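Local coordinates for protein pilotin OutS (Dickeya dadantii, PDB 3UTK) that acts as the type II secretion pilotin, interacts with the secretin OutD and is required for translocating pectate lyases and cellulases across the outer membrane, at residues Glu42-Leu47 with Gln91-Leu96; Ser49-Ser54 with Thr71-Ala76; Ala53-Arg58 with Asn99-Leu104. All coordinates share one frame; numbering follows the deposited sequence.

Contact 1. Residues Glu42-Leu47 with Gln91-Leu96; sequences EQISQL and QSLPQL
Ser92, in the turn that leads into helix 94-106, receives the side chain of Ile44 from helix 40-60. Its chi1 of 60° sets OG between the backbone N and the carbonyl carbon, and there the hydroxyl lies against two methyls of the isoleucine: Ile44 CG2 is 3.8 Å from Ser92 OG, and Ile44 CD1 is 4.0 Å from the same oxygen. These are van der Waals touches only. A small side chain suits the place, because the branched isoleucine can then come close to the backbone of the turn, with CG2 also near the carbonyl oxygen of Ser92.

One residue on, Leu93 sends one branch across. The CB of Leu93 leaves the backbone obliquely, but with CG anti to the backbone N (chi1 -179°) the branch ending in CD1 reaches over to helix 40-60. The methyl touches two residues about one turn apart: Leu93 CD1 is 3.8 Å from Leu47 CB and 3.9 Å from Ile44 O. Within the nested, perpendicular helical hairpins of this all-alpha pilotin, Leu93 is thus a buried hub; beyond Leu47 it packs on Ala48 of helix 40-60 and on Leu73 and Val77 of helix 69-82. A flexible, forked hydrocarbon is well matched to a place where three chain elements converge.

Leu96, in the first turn of helix 94-106, closes the more exposed flank. Here a leucine can spread a methyl over the helix backbone where Ser45, whose CB points away, presents no bulk: Leu96 CD2 lies 4.1 Å from Ile44 CG2 and as far from Ser45 CA.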
ATOM      1  N   GLU A  42      11.692  -4.954  -8.100  1.00 54.93           N
ATOM      2  CA  GLU A  42      10.975  -3.697  -8.193  1.00 52.55           C
ATOM      3  C   GLU A  42       9.483  -3.921  -7.977  1.00 47.70           C
ATOM      4  O   GLU A  42       8.816  -3.097  -7.367  1.00 48.37           O
ATOM      5  CB  GLU A  42      11.234  -3.015  -9.536  1.00 55.75           C
ATOM      6  CG  GLU A  42      12.674  -2.561  -9.725  1.00 60.36           C
ATOM      7  CD  GLU A  42      12.854  -1.681 -10.948  1.00 64.46           C
ATOM      8  OE1 GLU A  42      11.836  -1.330 -11.588  1.00 65.19           O
ATOM      9  OE2 GLU A  42      14.015  -1.344 -11.269  1.00 66.36           O
ATOM     10  N   GLN A  43       8.964  -5.046  -8.460  1.00 42.10           N
ATOM     11  CA  GLN A  43       7.532  -5.320  -8.331  1.00 38.58           C
ATOM     12  C   GLN A  43       7.073  -5.402  -6.877  1.00 37.71           C
ATOM     13  O   GLN A  43       6.128  -4.714  -6.478  1.00 35.40           O
ATOM     14  CB  GLN A  43       7.151  -6.596  -9.094  1.00 36.69           C
ATOM     15  CG  GLN A  43       7.410  -6.498 -10.583  1.00 34.98           C
ATOM     16  CD  GLN A  43       6.966  -7.727 -11.344  1.00 34.13           C
ATOM     17  OE1 GLN A  43       6.551  -8.729 -10.756  1.00 29.98           O
ATOM     18  NE2 GLN A  43       7.051  -7.658 -12.668  1.00 36.56           N
ATOM     19  N   ILE A  44       7.754  -6.229  -6.086  1.00 39.09           N
ATOM     20  CA  ILE A  44       7.368  -6.458  -4.696  1.00 37.97           C
ATOM     21  C   ILE A  44       7.481  -5.188  -3.859  1.00 39.55           C
ATOM     22  O   ILE A  44       6.593  -4.874  -3.063  1.00 39.12           O
ATOM     23  CB  ILE A  44       8.222  -7.559  -4.053  1.00 42.03           C
ATOM     24  CG1 ILE A  44       8.168  -8.831  -4.902  1.00 45.17           C
ATOM     25  CG2 ILE A  44       7.753  -7.826  -2.631  1.00 42.19           C
ATOM     26  CD1 ILE A  44       9.090  -9.928  -4.420  1.00 47.49           C
ATOM     27  N   SER A  45       8.579  -4.465  -4.042  1.00 39.54           N
ATOM     28  CA  SER A  45       8.795  -3.200  -3.350  1.00 40.42           C
ATOM     29  C   SER A  45       7.705  -2.186  -3.673  1.00 38.69           C
ATOM     30  O   SER A  45       7.298  -1.397  -2.813  1.00 38.05           O
ATOM     31  CB  SER A  45      10.149  -2.618  -3.739  1.00 43.03           C
ATOM     32  OG  SER A  45      11.195  -3.354  -3.138  1.00 48.76           O
ATOM     33  N   GLN A  46       7.247  -2.201  -4.919  1.00 35.65           N
ATOM     34  CA  GLN A  46       6.226  -1.258  -5.354  1.00 33.43           C
ATOM     35  C   GLN A  46       4.886  -1.551  -4.690  1.00 29.49           C
ATOM     36  O   GLN A  46       4.204  -0.636  -4.234  1.00 27.96           O
ATOM     37  CB  GLN A  46       6.091  -1.257  -6.885  1.00 37.14           C
ATOM     38  CG  GLN A  46       7.281  -0.615  -7.593  1.00 42.00           C
ATOM     39  CD  GLN A  46       7.054  -0.376  -9.077  1.00 45.25           C
ATOM     40  OE1 GLN A  46       5.985  -0.666  -9.618  1.00 45.59           O
ATOM     41  NE2 GLN A  46       8.070   0.162  -9.742  1.00 47.58           N
ATOM     42  N   LEU A  47       4.509  -2.827  -4.640  1.00 27.63           N
ATOM     43  CA  LEU A  47       3.250  -3.218  -4.013  1.00 25.54           C
ATOM     44  C   LEU A  47       3.264  -2.931  -2.518  1.00 26.25           C
ATOM     45  O   LEU A  47       2.270  -2.457  -1.965  1.00 25.49           O
ATOM     46  CB  LEU A  47       2.960  -4.698  -4.254  1.00 26.83           C
ATOM     47  CG  LEU A  47       2.845  -5.090  -5.725  1.00 25.84           C
ATOM     48  CD1 LEU A  47       2.608  -6.592  -5.859  1.00 28.20           C
ATOM     49  CD2 LEU A  47       1.737  -4.303  -6.397  1.00 28.01           C
ATOM     50  N   GLN A  91       6.315 -13.820  -1.998  1.00 54.04           N
ATOM     51  CA  GLN A  91       6.388 -14.280  -0.606  1.00 53.15           C
ATOM     52  C   GLN A  91       6.647 -13.186   0.440  1.00 56.03           C
ATOM     53  O   GLN A  91       6.044 -13.182   1.525  1.00 51.07           O
ATOM     54  CB  GLN A  91       7.432 -15.398  -0.471  1.00 57.47           C
ATOM     55  CG  GLN A  91       7.007 -16.720  -1.092  1.00 59.95           C
ATOM     56  CD  GLN A  91       7.404 -16.846  -2.553  1.00 64.76           C
ATOM     57  OE1 GLN A  91       8.043 -15.958  -3.117  1.00 66.66           O
ATOM     58  NE2 GLN A  91       7.035 -17.960  -3.169  1.00 67.98           N
ATOM     59  N   SER A  92       7.532 -12.252   0.108  1.00 59.11           N
ATOM     60  CA  SER A  92       7.957 -11.231   1.055  1.00 55.60           C
ATOM     61  C   SER A  92       7.116  -9.955   0.997  1.00 51.45           C
ATOM     62  O   SER A  92       7.653  -8.859   1.176  1.00 55.08           O
ATOM     63  CB  SER A  92       9.423 -10.876   0.810  1.00 59.17           C
ATOM     64  OG  SER A  92       9.604 -10.374  -0.504  1.00 60.16           O
ATOM     65  N   LEU A  93       5.806 -10.083   0.784  1.00 48.31           N
ATOM     66  CA  LEU A  93       4.950  -8.892   0.635  1.00 45.01           C
ATOM     67  C   LEU A  93       4.326  -8.333   1.929  1.00 45.69           C
ATOM     68  O   LEU A  93       4.423  -7.135   2.194  1.00 45.60           O
ATOM     69  CB  LEU A  93       3.857  -9.104  -0.434  1.00 44.12           C
ATOM     70  CG  LEU A  93       2.939  -7.890  -0.669  1.00 44.76           C
ATOM     71  CD1 LEU A  93       3.737  -6.650  -1.053  1.00 43.84           C
ATOM     72  CD2 LEU A  93       1.853  -8.172  -1.716  1.00 43.67           C
ATOM     73  N   PRO A  94       3.669  -9.189   2.732  1.00 44.99           N
ATOM     74  CA  PRO A  94       3.015  -8.664   3.944  1.00 44.66           C
ATOM     75  C   PRO A  94       3.973  -8.095   5.003  1.00 42.83           C
ATOM     76  O   PRO A  94       3.725  -7.010   5.531  1.00 44.29           O
ATOM     77  CB  PRO A  94       2.281  -9.884   4.504  1.00 44.78           C
ATOM     78  CG  PRO A  94       2.125 -10.819   3.322  1.00 45.89           C
ATOM     79  CD  PRO A  94       3.364 -10.616   2.510  1.00 47.76           C
ATOM     80  N   GLN A  95       5.034  -8.826   5.336  1.00 45.56           N
ATOM     81  CA  GLN A  95       6.009  -8.310   6.288  1.00 46.00           C
ATOM     82  C   GLN A  95       6.695  -7.052   5.762  1.00 44.62           C
ATOM     83  O   GLN A  95       6.929  -6.102   6.515  1.00 43.03           O
ATOM     84  CB  GLN A  95       7.061  -9.361   6.634  1.00 47.35           C
ATOM     85  CG  GLN A  95       8.076  -8.862   7.656  1.00 51.71           C
ATOM     86  CD  GLN A  95       7.413  -8.379   8.936  1.00 56.86           C
ATOM     87  OE1 GLN A  95       6.513  -9.029   9.467  1.00 59.50           O
ATOM     88  NE2 GLN A  95       7.849  -7.229   9.432  1.00 58.40           N
ATOM     89  N   LEU A  96       7.021  -7.046   4.473  1.00 42.39           N
ATOM     90  CA  LEU A  96       7.683  -5.887   3.890  1.00 40.70           C
ATOM     91  C   LEU A  96       6.781  -4.666   4.005  1.00 37.25           C
ATOM     92  O   LEU A  96       7.246  -3.562   4.293  1.00 37.48           O
ATOM     93  CB  LEU A  96       8.051  -6.132   2.426  1.00 43.51           C
ATOM     94  CG  LEU A  96       8.666  -4.898   1.754  1.00 47.12           C
ATOM     95  CD1 LEU A  96       9.937  -4.461   2.488  1.00 46.83           C
ATOM     96  CD2 LEU A  96       8.950  -5.139   0.286  1.00 47.79           C
TER

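Contact 2. Residues Ser49-Ser54 with Thr71-Ala76; sequences SLVAAS and TILKTA
Val51 overlaps Ile72 with its CG1 methyl, which lies 3.7 Å from Ile72 CG2, the two branched side chains meeting at a slant. The pair sits at the heart of the antiparallel hairpin of helices 40-60 and 69-82, in which the segments 49-54 and 71-76 run at 148° to each other with 9.4 Å between their axes. Beta-branched residues suit such an interface: their methyls branch at CB and so pack close to the backbone.

The fork of Val51 is used on both prongs. With CG1 anti to the backbone N (chi1 177°), CG2 is left to face the next turn of the other helix, where Val51 CG2 comes 3.7 Å from Ala76 CB; the small alanine leaves room for the valine methyl. The CD1 of Leu73 brushes the same CG2 more distantly.

Ile72 in turn reaches Ser54. Ile72 CG2 is 3.7 Å from Ser54 CB, and Ile72 CD1 lies 3.8 Å from that same CB, so the serine offers its carbon to the hydrophobic seam. Phe125 and Met129 of helix 123-131 also pack on Ser54. A hydroxyl in so buried a place needs a partner, and its own helix provides one: Ser54 OG donates to Leu50 O at 2.9 Å, tilted 33° from the carbonyl plane, while Ser54 N reaches that oxygen from the opposite face.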
ATOM      1  N   SER A  49       4.919  -0.700  -0.955  1.00 23.40           N
ATOM      2  CA  SER A  49       4.796   0.741  -0.778  1.00 23.46           C
ATOM      3  C   SER A  49       3.333   1.204  -0.814  1.00 23.43           C
ATOM      4  O   SER A  49       2.928   2.075  -0.042  1.00 21.10           O
ATOM      5  CB  SER A  49       5.624   1.475  -1.836  1.00 22.81           C
ATOM      6  OG  SER A  49       5.413   2.876  -1.774  1.00 24.19           O
ATOM      7  N   LEU A  50       2.545   0.622  -1.712  1.00 22.05           N
ATOM      8  CA  LEU A  50       1.131   0.970  -1.834  1.00 21.37           C
ATOM      9  C   LEU A  50       0.370   0.482  -0.605  1.00 19.52           C
ATOM     10  O   LEU A  50      -0.466   1.184  -0.069  1.00 18.83           O
ATOM     11  CB  LEU A  50       0.526   0.363  -3.108  1.00 23.00           C
ATOM     12  CG  LEU A  50       0.901   1.021  -4.440  1.00 23.59           C
ATOM     13  CD1 LEU A  50       0.455   0.158  -5.623  1.00 25.15           C
ATOM     14  CD2 LEU A  50       0.304   2.419  -4.548  1.00 24.03           C
ATOM     15  N   VAL A  51       0.687  -0.722  -0.151  1.00 17.35           N
ATOM     16  CA  VAL A  51       0.060  -1.252   1.049  1.00 19.12           C
ATOM     17  C   VAL A  51       0.394  -0.386   2.274  1.00 21.28           C
ATOM     18  O   VAL A  51      -0.490  -0.054   3.064  1.00 22.22           O
ATOM     19  CB  VAL A  51       0.478  -2.715   1.288  1.00 20.35           C
ATOM     20  CG1 VAL A  51      -0.134  -3.229   2.573  1.00 24.15           C
ATOM     21  CG2 VAL A  51       0.033  -3.582   0.100  1.00 22.56           C
ATOM     22  N   ALA A  52       1.666  -0.026   2.417  1.00 21.40           N
ATOM     23  CA  ALA A  52       2.117   0.821   3.524  1.00 20.98           C
ATOM     24  C   ALA A  52       1.443   2.189   3.524  1.00 19.79           C
ATOM     25  O   ALA A  52       1.026   2.681   4.573  1.00 19.58           O
ATOM     26  CB  ALA A  52       3.624   0.995   3.478  1.00 22.84           C
ATOM     27  N   ALA A  53       1.358   2.809   2.354  1.00 16.74           N
ATOM     28  CA  ALA A  53       0.709   4.116   2.228  1.00 17.23           C
ATOM     29  C   ALA A  53      -0.780   4.019   2.575  1.00 18.66           C
ATOM     30  O   ALA A  53      -1.338   4.899   3.222  1.00 19.98           O
ATOM     31  CB  ALA A  53       0.897   4.674   0.821  1.00 19.52           C
ATOM     32  N   SER A  54      -1.421   2.943   2.124  1.00 18.93           N
ATOM     33  CA  SER A  54      -2.816   2.710   2.448  1.00 17.83           C
ATOM     34  C   SER A  54      -3.052   2.520   3.947  1.00 16.67           C
ATOM     35  O   SER A  54      -3.996   3.071   4.481  1.00 19.82           O
ATOM     36  CB  SER A  54      -3.359   1.510   1.676  1.00 18.84           C
ATOM     37  OG  SER A  54      -3.312   1.758   0.282  1.00 18.89           O
ATOM     38  N   THR A  71      -7.333  -6.983   3.254  1.00 25.23           N
ATOM     39  CA  THR A  71      -8.023  -6.507   2.059  1.00 25.28           C
ATOM     40  C   THR A  71      -7.119  -5.607   1.225  1.00 23.46           C
ATOM     41  O   THR A  71      -7.108  -5.699  -0.004  1.00 23.42           O
ATOM     42  CB  THR A  71      -9.317  -5.744   2.406  1.00 26.59           C
ATOM     43  OG1 THR A  71     -10.179  -6.587   3.181  1.00 31.39           O
ATOM     44  CG2 THR A  71     -10.045  -5.310   1.138  1.00 21.86           C
ATOM     45  N   ILE A  72      -6.377  -4.724   1.894  1.00 21.99           N
ATOM     46  CA  ILE A  72      -5.396  -3.890   1.211  1.00 23.52           C
ATOM     47  C   ILE A  72      -4.381  -4.763   0.468  1.00 23.54           C
ATOM     48  O   ILE A  72      -4.058  -4.501  -0.692  1.00 22.02           O
ATOM     49  CB  ILE A  72      -4.672  -2.941   2.192  1.00 23.10           C
ATOM     50  CG1 ILE A  72      -5.662  -1.952   2.815  1.00 23.01           C
ATOM     51  CG2 ILE A  72      -3.556  -2.186   1.482  1.00 21.74           C
ATOM     52  CD1 ILE A  72      -5.042  -1.042   3.898  1.00 23.92           C
ATOM     53  N   LEU A  73      -3.884  -5.800   1.138  1.00 24.54           N
ATOM     54  CA  LEU A  73      -2.950  -6.730   0.516  1.00 26.11           C
ATOM     55  C   LEU A  73      -3.548  -7.419  -0.711  1.00 27.45           C
ATOM     56  O   LEU A  73      -2.892  -7.553  -1.749  1.00 25.92           O
ATOM     57  CB  LEU A  73      -2.512  -7.799   1.517  1.00 30.11           C
ATOM     58  CG  LEU A  73      -1.154  -8.401   1.187  1.00 39.02           C
ATOM     59  CD1 LEU A  73      -0.080  -7.422   1.651  1.00 37.45           C
ATOM     60  CD2 LEU A  73      -0.977  -9.764   1.849  1.00 43.47           C
ATOM     61  N   LYS A  74      -4.789  -7.870  -0.577  1.00 26.90           N
ATOM     62  CA  LYS A  74      -5.463  -8.557  -1.664  1.00 26.32           C
ATOM     63  C   LYS A  74      -5.600  -7.615  -2.854  1.00 26.13           C
ATOM     64  O   LYS A  74      -5.536  -8.046  -4.006  1.00 26.35           O
ATOM     65  CB  LYS A  74      -6.837  -9.048  -1.207  1.00 28.50           C
ATOM     66  CG  LYS A  74      -7.584  -9.871  -2.235  1.00 35.09           C
ATOM     67  CD  LYS A  74      -9.007 -10.137  -1.790  1.00 42.31           C
ATOM     68  CE  LYS A  74      -9.052 -10.874  -0.461  1.00 48.53           C
ATOM     69  NZ  LYS A  74     -10.424 -11.422  -0.203  1.00 52.72           N
ATOM     70  N   THR A  75      -5.782  -6.326  -2.573  1.00 23.68           N
ATOM     71  CA  THR A  75      -5.899  -5.331  -3.632  1.00 23.00           C
ATOM     72  C   THR A  75      -4.582  -5.173  -4.386  1.00 24.48           C
ATOM     73  O   THR A  75      -4.568  -5.070  -5.615  1.00 23.34           O
ATOM     74  CB  THR A  75      -6.324  -3.964  -3.079  1.00 23.04           C
ATOM     75  OG1 THR A  75      -7.576  -4.099  -2.393  1.00 25.84           O
ATOM     76  CG2 THR A  75      -6.479  -2.964  -4.209  1.00 21.73           C
ATOM     77  N   ALA A  76      -3.475  -5.169  -3.651  1.00 24.65           N
ATOM     78  CA  ALA A  76      -2.163  -5.059  -4.275  1.00 23.43           C
ATOM     79  C   ALA A  76      -1.892  -6.283  -5.145  1.00 25.86           C
ATOM     80  O   ALA A  76      -1.360  -6.171  -6.251  1.00 25.38           O
ATOM     81  CB  ALA A  76      -1.061  -4.888  -3.204  1.00 23.75           C
TER

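Contact 3. Residues Ala53-Arg58 with Asn99-Leu104; sequences ASKYLR and NLYQGL
Lys55 lays its hydrocarbon chain over one face of the Tyr101 ring, crossing it at about a right angle, and this is the tightly packed part of the contact between helix 40-60 and helix 94-106. In the nested, perpendicular helical hairpins of the pilotin these two helices are distant in sequence; their short segments cross at -53°, with axes 9.3 Å apart. Extended from CG outward, the lysine keeps successive methylenes against the ring, and Lys55 CD stands 3.9 Å from the centroid of the Tyr101 ring, only 10° off the normal, a CH-pi contact. Lysine suits the place because its aliphatic length covers the aromatic face while the ammonium group is carried past it to Glu98 and Asp69, with both of which it forms salt bridges.

The ring edge is used as well. Tyr101 CE1 is 3.7 Å from Tyr56 CA, so the buried Tyr101 wedges against the backbone of helix 40-60 as well as under the lysine, filling the space between the helices with one flat group; farther along that helix it also touches Val59 and Gln60.

The Leu104 flank, by contrast, reaches the partly exposed side, and a water sits at the hydroxyl of Tyr56. With CG anti to the backbone N (chi1 -172°), Tyr56 swings its ring towards Leu104: Tyr56 CD2 meets Leu104 CB at 3.9 Å, and Leu104 CD1 lies 4.0 Å from Tyr56 CB. Leucine suits this position by giving both CB and CD1 to pack against the tyrosine. The Tyr56 side chain also touches Gln114 and Cys61, which is disulfide-bonded to Cys115. At its polar end, Tyr56 OH is 2.6 Å from a water, which in turn makes a weak, long bond of 3.4 Å to Leu104 O.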
ATOM      1  N   ALA A  53       1.358   2.809   2.354  1.00 16.74           N
ATOM      2  CA  ALA A  53       0.709   4.116   2.228  1.00 17.23           C
ATOM      3  C   ALA A  53      -0.780   4.019   2.575  1.00 18.66           C
ATOM      4  O   ALA A  53      -1.338   4.899   3.222  1.00 19.98           O
ATOM      5  CB  ALA A  53       0.897   4.674   0.821  1.00 19.52           C
ATOM      6  N   SER A  54      -1.421   2.943   2.124  1.00 18.93           N
ATOM      7  CA  SER A  54      -2.816   2.710   2.448  1.00 17.83           C
ATOM      8  C   SER A  54      -3.052   2.520   3.947  1.00 16.67           C
ATOM      9  O   SER A  54      -3.996   3.071   4.481  1.00 19.82           O
ATOM     10  CB  SER A  54      -3.359   1.510   1.676  1.00 18.84           C
ATOM     11  OG  SER A  54      -3.312   1.758   0.282  1.00 18.89           O
ATOM     12  N   LYS A  55      -2.224   1.716   4.618  1.00 15.16           N
ATOM     13  CA  LYS A  55      -2.372   1.546   6.066  1.00 14.15           C
ATOM     14  C   LYS A  55      -2.117   2.882   6.776  1.00 17.24           C
ATOM     15  O   LYS A  55      -2.783   3.213   7.751  1.00 19.44           O
ATOM     16  CB  LYS A  55      -1.435   0.453   6.602  1.00 17.85           C
ATOM     17  CG  LYS A  55      -1.573   0.209   8.105  1.00 20.60           C
ATOM     18  CD  LYS A  55      -0.748  -0.976   8.590  1.00 23.98           C
ATOM     19  CE  LYS A  55      -1.007  -1.242  10.069  1.00 27.98           C
ATOM     20  NZ  LYS A  55      -0.500  -2.575  10.497  1.00 31.64           N
ATOM     21  N   TYR A  56      -1.139   3.639   6.292  1.00 16.11           N
ATOM     22  CA  TYR A  56      -0.864   4.962   6.851  1.00 15.84           C
ATOM     23  C   TYR A  56      -2.112   5.855   6.775  1.00 15.73           C
ATOM     24  O   TYR A  56      -2.448   6.563   7.724  1.00 17.95           O
ATOM     25  CB  TYR A  56       0.343   5.615   6.150  1.00 15.62           C
ATOM     26  CG  TYR A  56       0.812   6.897   6.799  1.00 17.90           C
ATOM     27  CD1 TYR A  56       0.151   8.099   6.571  1.00 17.08           C
ATOM     28  CD2 TYR A  56       1.930   6.907   7.625  1.00 18.25           C
ATOM     29  CE1 TYR A  56       0.584   9.273   7.168  1.00 18.84           C
ATOM     30  CE2 TYR A  56       2.365   8.077   8.224  1.00 17.09           C
ATOM     31  CZ  TYR A  56       1.693   9.250   7.994  1.00 17.77           C
ATOM     32  OH  TYR A  56       2.128  10.408   8.599  1.00 19.46           O
ATOM     33  N   LEU A  57      -2.828   5.795   5.661  1.00 16.57           N
ATOM     34  CA  LEU A  57      -4.025   6.611   5.531  1.00 15.08           C
ATOM     35  C   LEU A  57      -5.082   6.149   6.531  1.00 15.45           C
ATOM     36  O   LEU A  57      -5.697   6.964   7.209  1.00 16.73           O
ATOM     37  CB  LEU A  57      -4.593   6.565   4.111  1.00 15.42           C
ATOM     38  CG  LEU A  57      -3.866   7.370   3.026  1.00 16.42           C
ATOM     39  CD1 LEU A  57      -4.454   7.102   1.628  1.00 20.18           C
ATOM     40  CD2 LEU A  57      -3.910   8.873   3.325  1.00 18.60           C
ATOM     41  N   ARG A  58      -5.288   4.841   6.623  1.00 14.98           N
ATOM     42  CA  ARG A  58      -6.329   4.334   7.514  1.00 13.48           C
ATOM     43  C   ARG A  58      -6.020   4.671   8.971  1.00 18.78           C
ATOM     44  O   ARG A  58      -6.886   5.147   9.703  1.00 20.67           O
ATOM     45  CB  ARG A  58      -6.516   2.815   7.359  1.00 14.73           C
ATOM     46  CG  ARG A  58      -7.746   2.267   8.097  1.00 17.92           C
ATOM     47  CD  ARG A  58      -7.781   0.744   8.077  1.00 19.72           C
ATOM     48  NE  ARG A  58      -6.772   0.182   8.964  1.00 21.71           N
ATOM     49  CZ  ARG A  58      -5.854  -0.707   8.601  1.00 22.61           C
ATOM     50  NH1 ARG A  58      -5.810  -1.153   7.353  1.00 23.41           N
ATOM     51  NH2 ARG A  58      -4.973  -1.145   9.495  1.00 21.81           N
ATOM     52  N   ASN A  99       6.873  -3.350   7.514  1.00 34.84           N
ATOM     53  CA  ASN A  99       8.164  -2.691   7.751  1.00 34.84           C
ATOM     54  C   ASN A  99       8.218  -1.285   7.161  1.00 32.64           C
ATOM     55  O   ASN A  99       8.707  -0.351   7.798  1.00 33.47           O
ATOM     56  CB  ASN A  99       9.318  -3.527   7.202  1.00 37.93           C
ATOM     57  CG  ASN A  99       9.570  -4.775   8.019  1.00 44.96           C
ATOM     58  OD1 ASN A  99      10.353  -5.644   7.625  1.00 48.31           O
ATOM     59  ND2 ASN A  99       8.902  -4.875   9.163  1.00 44.09           N
ATOM     60  N   LEU A 100       7.715  -1.142   5.937  1.00 28.91           N
ATOM     61  CA  LEU A 100       7.667   0.158   5.271  1.00 27.07           C
ATOM     62  C   LEU A 100       6.704   1.114   5.970  1.00 26.49           C
ATOM     63  O   LEU A 100       6.946   2.312   6.029  1.00 24.62           O
ATOM     64  CB  LEU A 100       7.268  -0.000   3.797  1.00 26.19           C
ATOM     65  CG  LEU A 100       8.296  -0.572   2.815  1.00 25.99           C
ATOM     66  CD1 LEU A 100       7.663  -0.723   1.445  1.00 25.71           C
ATOM     67  CD2 LEU A 100       9.551   0.302   2.738  1.00 26.01           C
ATOM     68  N   TYR A 101       5.604   0.579   6.492  1.00 25.55           N
ATOM     69  CA  TYR A 101       4.668   1.386   7.265  1.00 24.68           C
ATOM     70  C   TYR A 101       5.364   1.911   8.516  1.00 22.78           C
ATOM     71  O   TYR A 101       5.284   3.093   8.831  1.00 24.17           O
ATOM     72  CB  TYR A 101       3.409   0.577   7.623  1.00 23.43           C
ATOM     73  CG  TYR A 101       2.540   1.229   8.678  1.00 24.67           C
ATOM     74  CD1 TYR A 101       1.762   2.337   8.375  1.00 23.68           C
ATOM     75  CD2 TYR A 101       2.509   0.741   9.979  1.00 25.01           C
ATOM     76  CE1 TYR A 101       0.973   2.939   9.332  1.00 26.46           C
ATOM     77  CE2 TYR A 101       1.721   1.338  10.943  1.00 26.40           C
ATOM     78  CZ  TYR A 101       0.956   2.439  10.616  1.00 26.86           C
ATOM     79  OH  TYR A 101       0.172   3.044  11.570  1.00 27.52           O
ATOM     80  N   GLN A 102       6.063   1.035   9.225  1.00 24.05           N
ATOM     81  CA  GLN A 102       6.789   1.470  10.411  1.00 26.16           C
ATOM     82  C   GLN A 102       7.839   2.523  10.051  1.00 27.02           C
ATOM     83  O   GLN A 102       8.094   3.450  10.825  1.00 29.45           O
ATOM     84  CB  GLN A 102       7.433   0.276  11.122  1.00 28.58           C
ATOM     85  CG  GLN A 102       6.429  -0.698  11.729  1.00 33.47           C
ATOM     86  CD  GLN A 102       5.562  -0.059  12.805  1.00 36.82           C
ATOM     87  OE1 GLN A 102       4.395  -0.415  12.975  1.00 38.78           O
ATOM     88  NE2 GLN A 102       6.131   0.886  13.535  1.00 36.49           N
ATOM     89  N   GLY A 103       8.438   2.382   8.872  1.00 25.97           N
ATOM     90  CA  GLY A 103       9.417   3.344   8.390  1.00 25.77           C
ATOM     91  C   GLY A 103       8.807   4.721   8.165  1.00 22.99           C
ATOM     92  O   GLY A 103       9.410   5.747   8.506  1.00 22.04           O
ATOM     93  N   LEU A 104       7.606   4.743   7.585  1.00 22.02           N
ATOM     94  CA  LEU A 104       6.878   5.995   7.361  1.00 18.80           C
ATOM     95  C   LEU A 104       6.673   6.753   8.672  1.00 22.53           C
ATOM     96  O   LEU A 104       6.901   7.967   8.745  1.00 23.19           O
ATOM     97  CB  LEU A 104       5.511   5.725   6.703  1.00 19.94           C
ATOM     98  CG  LEU A 104       5.439   5.368   5.208  1.00 21.27           C
ATOM     99  CD1 LEU A 104       4.044   4.879   4.810  1.00 20.79           C
ATOM    100  CD2 LEU A 104       5.838   6.543   4.338  1.00 22.87           C
TER
HETATM  101  O   HOH W   1       4.720  10.559   9.128  1.00 31.09           O

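In the fold
From the N terminus, helix 40-60 carries the first segments of all three contacts in order. Contact 2 closes the shortest loop, 16 residues, by folding helix 69-82 back antiparallel onto it. The chain then returns to the beginning of helix 40-60 at contact 1, whose 43-residue loop encloses all of contact 2; Leu73 touches both Leu93 and Pro94, joining the two. Helix 94-106 next crosses helix 40-60 obliquely at contact 3, which closes a 40-residue loop, crosses contact 1 in sequence and shares Ala53 and Ser54 with contact 2. Contacts 1 and 3 thus fasten helix 94-106 near either end to helix 40-60, while contact 2 adds helix 69-82, making helix 40-60 the common element.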